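Side-chain contacts in ancylostoma secreted protein 1 (PDB 3NT8), which is a secreted two-CAP-domain protein of the human hookworm and is probably associated with the transition of its infective larvae to parasitism: residues R49-G54 with P187-G192; K62-K67 with P137-T142; G125-A130 with N151-E156; G181-Q186 with A322-Q327. One frame throughout, in Å; residues are numbered along the deposited sequence.

Contact 1. Residues R49-G54 with P187-G192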
# COMPACT_ATOMS: atom_id res chain seq x y z
N ARG A 49 10.30 16.00 6.46
CA ARG A 49 10.49 17.17 5.61
C ARG A 49 11.93 17.19 5.15
O ARG A 49 12.17 17.54 4.01
CB ARG A 49 10.14 18.46 6.35
CG ARG A 49 10.26 19.72 5.50
CD ARG A 49 9.86 20.93 6.31
NE ARG A 49 8.44 21.22 6.10
CZ ARG A 49 7.49 21.19 7.04
NH1 ARG A 49 7.78 20.89 8.30
NH2 ARG A 49 6.25 21.49 6.72
N ARG A 50 12.86 16.83 6.05
CA ARG A 50 14.24 16.62 5.68
C ARG A 50 14.42 15.63 4.57
O ARG A 50 15.27 15.86 3.71
CB ARG A 50 15.13 16.28 6.87
CG ARG A 50 15.35 17.42 7.85
CD ARG A 50 16.38 17.06 8.86
NE ARG A 50 17.74 16.84 8.32
CZ ARG A 50 18.66 17.77 7.98
NH1 ARG A 50 18.41 19.09 8.04
NH2 ARG A 50 19.88 17.40 7.55
N VAL A 51 13.68 14.54 4.57
CA VAL A 51 13.79 13.53 3.54
C VAL A 51 13.26 14.07 2.24
O VAL A 51 13.94 13.99 1.19
CB VAL A 51 13.02 12.23 3.91
CG1 VAL A 51 13.08 11.21 2.72
CG2 VAL A 51 13.59 11.61 5.16
N ALA A 52 12.03 14.58 2.31
CA ALA A 52 11.37 15.20 1.18
C ALA A 52 12.26 16.18 0.44
O ALA A 52 12.30 16.12 -0.78
CB ALA A 52 10.13 15.86 1.60
N LYS A 53 12.95 17.06 1.20
CA LYS A 53 13.88 18.10 0.70
C LYS A 53 15.25 17.56 0.21
O LYS A 53 16.00 18.29 -0.44
CB LYS A 53 14.11 19.17 1.77
CG LYS A 53 12.92 20.05 1.97
CD LYS A 53 13.28 21.42 2.53
CE LYS A 53 12.07 22.41 2.44
NZ LYS A 53 12.21 23.48 3.49
N GLY A 54 15.50 16.26 0.43
CA GLY A 54 16.74 15.62 0.03
C GLY A 54 17.89 15.98 0.95
O GLY A 54 19.03 15.97 0.51
N PRO A 187 8.21 0.77 -2.13
CA PRO A 187 8.97 1.97 -1.86
C PRO A 187 8.41 2.72 -0.66
O PRO A 187 7.19 2.90 -0.53
CB PRO A 187 8.84 2.80 -3.13
CG PRO A 187 7.68 2.15 -3.91
CD PRO A 187 7.72 0.72 -3.52
N MET A 188 9.32 3.09 0.23
CA MET A 188 8.93 3.86 1.42
C MET A 188 8.40 5.23 0.97
O MET A 188 7.47 5.75 1.56
CB MET A 188 10.09 3.98 2.39
CG MET A 188 10.35 2.67 3.07
SD MET A 188 11.71 2.59 4.20
CE MET A 188 13.08 2.70 3.03
N TRP A 189 8.96 5.73 -0.15
CA TRP A 189 8.51 6.99 -0.77
C TRP A 189 8.98 6.98 -2.23
O TRP A 189 9.93 6.24 -2.64
CB TRP A 189 9.05 8.26 0.01
CG TRP A 189 10.57 8.43 -0.09
CD1 TRP A 189 11.28 9.12 -1.07
CD2 TRP A 189 11.56 7.93 0.82
NE1 TRP A 189 12.63 9.09 -0.80
CE2 TRP A 189 12.84 8.37 0.35
CE3 TRP A 189 11.51 7.18 2.00
CZ2 TRP A 189 14.03 8.02 0.98
CZ3 TRP A 189 12.70 6.87 2.65
CH2 TRP A 189 13.95 7.26 2.12
N GLU A 190 8.40 7.88 -3.02
CA GLU A 190 8.81 7.98 -4.42
C GLU A 190 9.79 9.09 -4.60
O GLU A 190 9.60 10.18 -4.09
CB GLU A 190 7.59 8.15 -5.33
CG GLU A 190 6.80 6.83 -5.48
CD GLU A 190 5.65 6.91 -6.48
OE1 GLU A 190 4.86 7.88 -6.43
OE2 GLU A 190 5.56 5.97 -7.30
N THR A 191 10.88 8.80 -5.28
CA THR A 191 11.89 9.85 -5.58
C THR A 191 11.23 10.96 -6.47
O THR A 191 10.61 10.67 -7.51
CB THR A 191 13.19 9.23 -6.19
OG1 THR A 191 13.65 8.14 -5.40
CG2 THR A 191 14.31 10.23 -6.24
N GLY A 192 11.32 12.21 -6.01
CA GLY A 192 10.98 13.34 -6.85
C GLY A 192 11.18 14.59 -6.07
O GLY A 192 11.58 14.54 -4.92
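The indole of Trp-189 lies flat under a methyl group of Val-51, the side chain that the last turn of helix 34-52 turns toward the 187-192 segment. From CB, Trp-189 sets its CG between its own backbone N and carbonyl carbon (chi1 67°), which swings the bicycle across toward the helix. CE2 comes nearest, 3.7 Å from Val-51 CG1, flanked by CD2 and NE1, each 4.1 Å from the same methyl; CZ2 follows at 3.8 Å and CH2, at the tip, at 4.1 Å from CG1. CG1 thus stands 3.8 Å from the centroid of the six-membered ring and 16° off its normal, a CH-pi contact over the face, nearest the fused side at CE2. Valine suits the place because its branch at CB offers a methyl close to the helix surface, while tryptophan supplies a broad apolar face to receive it. The polar corner of the indole is served separately, by a weak hydrogen bond from NE1 to the carbonyl of Asn-64. Beyond Val-51 the helix closes with a Schellman motif, in which Gly-54 takes a positive phi and its N bonds to Val-51 O. The tryptophan is wedged between this helix end, Phe-149 and Val-153 of helix 147-153, and Ala-66 of strand 66-67, which pairs with the short, weakly bonded strand 190-191 just after Trp-189.

Contact 2. Residues K62-K67 with P137-T142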
# COMPACT_ATOMS: atom_id res chain seq x y z
N LYS A 62 23.24 11.22 0.72
CA LYS A 62 21.93 11.68 1.12
C LYS A 62 20.84 10.78 0.62
O LYS A 62 20.90 10.25 -0.52
CB LYS A 62 21.63 13.10 0.58
CG LYS A 62 22.53 14.19 1.10
CD LYS A 62 22.21 14.52 2.57
CE LYS A 62 23.12 15.63 3.03
NZ LYS A 62 22.82 15.96 4.39
N LEU A 63 19.77 10.64 1.44
CA LEU A 63 18.57 9.98 0.97
C LEU A 63 17.96 10.71 -0.18
O LEU A 63 17.99 11.95 -0.21
CB LEU A 63 17.53 9.90 2.09
CG LEU A 63 17.92 8.99 3.25
CD1 LEU A 63 16.95 9.13 4.43
CD2 LEU A 63 17.99 7.54 2.79
N ASN A 64 17.33 9.96 -1.09
CA ASN A 64 16.57 10.60 -2.16
C ASN A 64 15.47 11.54 -1.66
O ASN A 64 14.78 11.20 -0.72
CB ASN A 64 15.92 9.54 -3.06
CG ASN A 64 16.91 8.76 -3.85
OD1 ASN A 64 17.82 9.36 -4.44
ND2 ASN A 64 16.78 7.39 -3.86
N PRO A 65 15.27 12.70 -2.34
CA PRO A 65 14.11 13.59 -2.08
C PRO A 65 12.78 12.90 -2.37
O PRO A 65 12.75 11.94 -3.14
CB PRO A 65 14.30 14.70 -3.11
CG PRO A 65 15.13 14.09 -4.20
CD PRO A 65 16.13 13.28 -3.39
N ALA A 66 11.70 13.43 -1.81
CA ALA A 66 10.42 12.78 -1.87
C ALA A 66 9.30 13.65 -2.43
O ALA A 66 9.06 14.76 -1.94
CB ALA A 66 10.02 12.26 -0.50
N LYS A 67 8.55 13.09 -3.38
CA LYS A 67 7.29 13.69 -3.76
C LYS A 67 6.20 13.01 -2.95
O LYS A 67 6.41 11.89 -2.42
CB LYS A 67 7.05 13.55 -5.26
CG LYS A 67 7.08 12.13 -5.81
CD LYS A 67 6.73 12.15 -7.33
CE LYS A 67 6.66 10.75 -7.93
NZ LYS A 67 6.74 10.72 -9.46
N PRO A 137 18.30 1.79 -3.82
CA PRO A 137 18.26 2.89 -4.81
C PRO A 137 16.84 3.42 -5.18
O PRO A 137 16.73 4.60 -5.65
CB PRO A 137 19.00 2.30 -6.04
CG PRO A 137 18.76 0.76 -5.92
CD PRO A 137 18.83 0.53 -4.40
N ASP A 138 15.79 2.59 -4.96
CA ASP A 138 14.41 2.99 -5.22
C ASP A 138 13.62 3.29 -3.88
O ASP A 138 12.41 3.44 -3.87
CB ASP A 138 13.68 1.93 -6.03
CG ASP A 138 14.32 1.66 -7.41
OD1 ASP A 138 15.00 2.58 -7.96
OD2 ASP A 138 14.12 0.53 -7.93
N ASN A 139 14.36 3.43 -2.77
CA ASN A 139 13.82 3.66 -1.45
C ASN A 139 12.96 2.48 -1.02
O ASN A 139 12.02 2.64 -0.22
CB ASN A 139 13.07 5.00 -1.38
CG ASN A 139 13.69 6.09 -2.26
OD1 ASN A 139 14.89 6.36 -2.21
ND2 ASN A 139 12.87 6.69 -3.10
N LYS A 140 13.25 1.30 -1.59
CA LYS A 140 12.41 0.13 -1.32
C LYS A 140 12.71 -0.49 0.00
O LYS A 140 13.89 -0.56 0.39
CB LYS A 140 12.47 -0.94 -2.43
CG LYS A 140 11.83 -0.46 -3.73
CD LYS A 140 12.01 -1.40 -4.91
CE LYS A 140 11.06 -0.92 -6.03
NZ LYS A 140 11.39 -1.72 -7.26
N TYR A 141 11.66 -0.95 0.69
CA TYR A 141 11.84 -1.67 1.97
C TYR A 141 12.36 -3.07 1.69
O TYR A 141 11.75 -3.83 0.90
CB TYR A 141 10.53 -1.81 2.77
CG TYR A 141 10.75 -2.43 4.14
CD1 TYR A 141 11.16 -1.64 5.24
CD2 TYR A 141 10.54 -3.79 4.36
CE1 TYR A 141 11.36 -2.20 6.52
CE2 TYR A 141 10.75 -4.38 5.62
CZ TYR A 141 11.17 -3.57 6.68
OH TYR A 141 11.33 -4.09 7.90
N THR A 142 13.44 -3.43 2.38
CA THR A 142 14.04 -4.77 2.25
C THR A 142 14.34 -5.33 3.64
O THR A 142 14.87 -6.45 3.77
CB THR A 142 15.34 -4.77 1.40
OG1 THR A 142 16.19 -3.70 1.82
CG2 THR A 142 15.03 -4.68 -0.09
O HOH W 1 16.75 7.21 -0.34
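Asn-64 and Asn-139 meet through their side-chain amides, which are turned 66° against each other instead of lying coplanar as in a paired amide dimer. One strong bond results: ND2 of Asn-64 donates to OD1 of Asn-139 over 2.7 Å, with an N-H...O angle of 167°. The acceptor lies in the amide plane of Asn-64, where an N-H of ND2 points, whereas seen from Asn-139 the donor is tilted 18° out of the carbonyl plane. Asn-64 sends its CG beside its backbone N, and this carries ND2 across toward the other loop. The same nitrogen makes a second, weak bond to the backbone carbonyl of Pro-137, with ND2 and O 3.3 Å apart. Asn-139 OD1 is gripped again by a water, 2.8 Å from that oxygen, which donates to it and accepts from the backbone N of Asn-64 at 2.9 Å. The side chain of Asn-64 therefore reaches this oxygen directly, and its main-chain N through the water. The other end of the Asn-139 amide is also engaged, since ND2 bonds to Thr-191 OG1 and to the carbonyl of Trp-189. Asparagine fits both places because one short group can donate and accept, and Asn-139 additionally adopts a left-handed backbone conformation, which asparagine tolerates well. The arrangement is that of a buried asparagine cross-linking irregular segments by side-chain-to-side-chain and side-chain-to-main-chain bonds, here within the first CAP domain, where it ties the 137-142 loop to the approach to the two-stranded antiparallel sheet of 66-67 and 190-191.

Contact 3. Residues G125-A130 with N151-E156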
# COMPACT_ATOMS: atom_id res chain seq x y z
N GLY A 125 16.48 6.74 17.90
CA GLY A 125 16.83 5.31 17.81
C GLY A 125 16.03 4.57 16.71
O GLY A 125 16.60 3.78 15.94
N TRP A 126 14.74 4.84 16.63
CA TRP A 126 13.89 4.34 15.51
C TRP A 126 14.37 4.85 14.18
O TRP A 126 14.50 4.08 13.23
CB TRP A 126 12.41 4.73 15.71
CG TRP A 126 11.75 4.05 16.83
CD1 TRP A 126 12.16 2.86 17.43
CD2 TRP A 126 10.53 4.43 17.50
NE1 TRP A 126 11.27 2.53 18.42
CE2 TRP A 126 10.29 3.48 18.51
CE3 TRP A 126 9.63 5.46 17.34
CZ2 TRP A 126 9.18 3.52 19.36
CZ3 TRP A 126 8.53 5.52 18.21
CH2 TRP A 126 8.33 4.56 19.21
N TRP A 127 14.63 6.15 14.14
CA TRP A 127 15.02 6.84 12.94
C TRP A 127 16.43 6.41 12.38
O TRP A 127 16.65 6.48 11.16
CB TRP A 127 14.92 8.38 13.19
CG TRP A 127 15.05 9.20 11.85
CD1 TRP A 127 16.18 9.77 11.34
CD2 TRP A 127 14.03 9.38 10.84
NE1 TRP A 127 15.92 10.35 10.12
CE2 TRP A 127 14.61 10.11 9.78
CE3 TRP A 127 12.66 9.04 10.76
CZ2 TRP A 127 13.89 10.51 8.67
CZ3 TRP A 127 11.95 9.42 9.65
CH2 TRP A 127 12.56 10.14 8.61
N SER A 128 17.32 5.87 13.24
CA SER A 128 18.72 5.69 12.93
C SER A 128 18.89 4.48 12.00
O SER A 128 20.00 4.19 11.59
CB SER A 128 19.62 5.60 14.21
OG SER A 128 19.30 4.49 15.05
N GLY A 129 17.78 3.78 11.74
CA GLY A 129 17.72 2.66 10.82
C GLY A 129 18.42 2.98 9.50
O GLY A 129 19.26 2.20 9.04
N ALA A 130 18.11 4.14 8.93
CA ALA A 130 18.51 4.48 7.59
C ALA A 130 19.95 4.89 7.52
O ALA A 130 20.63 4.58 6.54
CB ALA A 130 17.65 5.55 7.10
N ASN A 151 8.08 2.90 9.15
CA ASN A 151 6.87 3.47 9.74
C ASN A 151 6.95 4.96 9.93
O ASN A 151 5.97 5.65 9.72
CB ASN A 151 6.42 2.80 11.08
CG ASN A 151 6.21 1.31 10.93
OD1 ASN A 151 5.61 0.89 9.96
ND2 ASN A 151 6.76 0.50 11.85
N MET A 152 8.12 5.46 10.29
CA MET A 152 8.28 6.91 10.53
C MET A 152 8.21 7.71 9.24
O MET A 152 7.67 8.82 9.23
CB MET A 152 9.57 7.21 11.28
CG MET A 152 9.65 6.57 12.64
SD MET A 152 11.01 7.19 13.72
CE MET A 152 10.62 8.96 13.80
N VAL A 153 8.75 7.15 8.15
CA VAL A 153 9.05 7.88 6.93
C VAL A 153 8.00 7.65 5.86
O VAL A 153 7.96 8.41 4.86
CB VAL A 153 10.52 7.57 6.41
CG1 VAL A 153 10.54 6.35 5.57
CG2 VAL A 153 11.07 8.67 5.57
N TYR A 154 7.15 6.62 6.03
CA TYR A 154 6.30 6.19 4.94
C TYR A 154 5.41 7.27 4.38
O TYR A 154 4.55 7.79 5.06
CB TYR A 154 5.46 4.96 5.36
CG TYR A 154 4.75 4.29 4.20
CD1 TYR A 154 5.48 3.74 3.14
CD2 TYR A 154 3.36 4.23 4.15
CE1 TYR A 154 4.82 3.13 2.03
CE2 TYR A 154 2.72 3.62 3.11
CZ TYR A 154 3.45 3.09 2.04
OH TYR A 154 2.74 2.50 1.02
N SER A 155 5.57 7.57 3.11
CA SER A 155 5.00 8.79 2.53
C SER A 155 3.48 8.88 2.56
O SER A 155 2.99 9.98 2.73
CB SER A 155 5.57 8.99 1.15
OG SER A 155 5.14 8.01 0.24
N GLU A 156 2.74 7.76 2.42
CA GLU A 156 1.29 7.82 2.36
C GLU A 156 0.65 7.89 3.72
O GLU A 156 -0.55 8.13 3.82
CB GLU A 156 0.68 6.58 1.63
CG GLU A 156 1.18 6.36 0.28
CD GLU A 156 0.40 5.26 -0.45
OE1 GLU A 156 1.06 4.72 -1.34
OE2 GLU A 156 -0.78 4.93 -0.10
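A Met-aromatic cluster in the hydrophobic core of the first CAP domain joins the end of helix 119-127 to the end of helix 147-153. Met-152 fits between two consecutive tryptophans, its sulfur beside the edges of both rings. SD lies 5.5 Å from the centroid of the five-membered ring of Trp-126 and 5.3 Å from that of the six-membered ring of Trp-127; both approaches are close to the ring planes. The closest touch of the sulfur is with aliphatic carbon, SD to Trp-126 CB at 3.5 Å. A bend at the end of the methionine chain (chi3 58°) brings CE back to within 3.7 Å of Trp-127 CE3, while CB meets the same ring edge in its plane, 3.6 Å from CE3. Val-153 continues the row: its CG2 touches Trp-127 CH2 at 3.7 Å, the two side chains crossing at about a right angle. An unbranched, flexible methionine can thread between bulky indoles, and the compact valine packs against the far corner of one. The polar edge of Trp-127 is directed elsewhere, NE1 bonding to Glu-56 OE2. Around the cluster, Ala-47 and Val-51 of helix 34-52 pack on Trp-127 and His-44 on Met-152, Phe-149 meets Trp-127 edge-to-face, and strands 100-107 and 170-177 contribute Asn-102, Met-104, Cys-175 and Tyr-177.

Contact 4. Residues G181-Q186 with A322-Q327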
# COMPACT_ATOMS: atom_id res chain seq x y z
N GLY A 181 4.79 0.60 6.35
CA GLY A 181 6.02 0.84 5.58
C GLY A 181 6.97 -0.33 5.48
O GLY A 181 7.99 -0.27 4.77
N TYR A 182 6.65 -1.42 6.18
CA TYR A 182 7.45 -2.62 6.16
C TYR A 182 7.03 -3.72 5.13
O TYR A 182 7.28 -4.92 5.34
CB TYR A 182 7.56 -3.16 7.58
CG TYR A 182 6.23 -3.28 8.28
CD1 TYR A 182 5.43 -4.40 8.05
CD2 TYR A 182 5.78 -2.31 9.19
CE1 TYR A 182 4.21 -4.54 8.66
CE2 TYR A 182 4.54 -2.45 9.85
CZ TYR A 182 3.77 -3.59 9.57
OH TYR A 182 2.52 -3.82 10.13
N ILE A 183 6.40 -3.35 4.02
CA ILE A 183 6.02 -4.38 3.04
C ILE A 183 7.25 -4.59 2.14
O ILE A 183 7.86 -3.63 1.71
CB ILE A 183 4.80 -3.96 2.21
CG1 ILE A 183 3.56 -3.67 3.07
CG2 ILE A 183 4.52 -4.98 1.15
CD1 ILE A 183 3.05 -4.77 3.94
N THR A 184 7.64 -5.85 1.91
CA THR A 184 8.87 -6.17 1.14
C THR A 184 8.84 -5.61 -0.31
O THR A 184 7.84 -5.77 -1.02
CB THR A 184 9.18 -7.69 1.12
OG1 THR A 184 9.01 -8.26 2.43
CG2 THR A 184 10.64 -7.95 0.60
N ASN A 185 9.92 -4.91 -0.68
CA ASN A 185 10.12 -4.32 -2.00
C ASN A 185 9.19 -3.14 -2.39
O ASN A 185 9.24 -2.67 -3.55
CB ASN A 185 10.11 -5.42 -3.10
CG ASN A 185 11.32 -6.38 -2.97
OD1 ASN A 185 11.16 -7.59 -2.95
ND2 ASN A 185 12.52 -5.83 -2.85
N GLN A 186 8.30 -2.73 -1.47
CA GLN A 186 7.44 -1.53 -1.67
C GLN A 186 8.26 -0.29 -1.30
O GLN A 186 8.98 -0.31 -0.30
CB GLN A 186 6.21 -1.59 -0.77
CG GLN A 186 5.39 -0.27 -0.64
CD GLN A 186 4.23 -0.39 0.34
OE1 GLN A 186 4.45 -0.38 1.57
NE2 GLN A 186 3.00 -0.54 -0.18
N ALA A 322 -6.77 -1.97 -1.24
CA ALA A 322 -7.03 -2.23 -2.67
C ALA A 322 -5.75 -1.89 -3.50
O ALA A 322 -5.41 -2.63 -4.40
CB ALA A 322 -8.23 -1.43 -3.15
N LYS A 323 -5.01 -0.85 -3.08
CA LYS A 323 -3.91 -0.33 -3.86
C LYS A 323 -2.72 -1.26 -3.60
O LYS A 323 -1.98 -1.67 -4.54
CB LYS A 323 -3.60 1.17 -3.49
CG LYS A 323 -2.77 1.96 -4.55
CD LYS A 323 -2.17 3.28 -4.06
CE LYS A 323 -1.17 3.88 -5.08
NZ LYS A 323 -1.69 4.01 -6.52
N GLN A 324 -2.53 -1.61 -2.33
CA GLN A 324 -1.47 -2.51 -1.96
C GLN A 324 -1.64 -3.92 -2.62
O GLN A 324 -0.66 -4.55 -3.00
CB GLN A 324 -1.41 -2.66 -0.44
CG GLN A 324 -0.14 -3.24 0.07
CD GLN A 324 -0.19 -3.52 1.59
OE1 GLN A 324 -0.35 -4.70 2.04
NE2 GLN A 324 -0.04 -2.45 2.40
N ALA A 325 -2.85 -4.43 -2.69
CA ALA A 325 -3.11 -5.78 -3.20
C ALA A 325 -2.80 -5.76 -4.66
O ALA A 325 -2.11 -6.63 -5.15
CB ALA A 325 -4.58 -6.22 -2.98
N SER A 326 -3.36 -4.79 -5.36
CA SER A 326 -3.15 -4.64 -6.78
C SER A 326 -1.66 -4.58 -7.16
O SER A 326 -1.24 -5.19 -8.13
CB SER A 326 -3.92 -3.40 -7.23
OG SER A 326 -5.31 -3.68 -7.15
N GLN A 327 -0.87 -3.86 -6.35
CA GLN A 327 0.54 -3.62 -6.68
C GLN A 327 1.35 -4.88 -6.39
O GLN A 327 2.27 -5.18 -7.13
CB GLN A 327 1.11 -2.41 -5.89
CG GLN A 327 0.54 -1.02 -6.40
CD GLN A 327 0.84 0.12 -5.40
OE1 GLN A 327 0.94 -0.11 -4.18
NE2 GLN A 327 1.02 1.32 -5.90
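Ile-183, on the loop that follows strand 170-177 of the first CAP domain, meets Gln-324 on helix 318-330 of the second, an interface between the two parts of this two-domain chain. The two side chains come from opposite directions, and the isoleucine lays its CG1 branch against the glutamine's terminal amide, with CG1 3.9 Å from Gln-324 NE2. These are van der Waals contacts, and no hydrogen bond crosses between the segments. Gln-186 adds a second touch: it crosses Gln-324 at about a right angle, its end against the CG stem of Gln-324. Glutamine suits this boundary, having an aliphatic stem for packing and an amide for polar neighbours; here the hydroxyl of Tyr-309 satisfies OE1 and helps fix the group. In the next shell, a type II turn from Ile-183 to Gln-186 presents both of its end residues to the helix, with Asn-185 at a positive phi. Backbone bonds that Asn-185 and Gln-186 share with Tyr-141 hold that turn. On the helix side, CG of Gln-324 anti to its backbone N (chi1 -163°) and an extended chain beyond carry the amide out to Ile-183, whose CD1 ends 3.9 Å from Gln-324 OE1.

Overall arrangement
Contacts 1, 2 and 3 lie together in the first CAP domain, whereas contact 4 sits near the centre of the whole chain and bridges to the second. Contacts 1 and 3 are buried and apolar, and they adjoin, since Val-51 of contact 1 packs on Val-153 and Trp-127 of contact 3. Contact 2, only partly buried, works instead by directional amide bonds and a water, as suits segments with little regular structure. It joins contact 1 directly: Met-188 N lies 2.8 Å from Asn-139 O. Contact 4 is also partly buried, but there an aliphatic chain packs on an amide by van der Waals contact, unlike the bonded amides of contact 2.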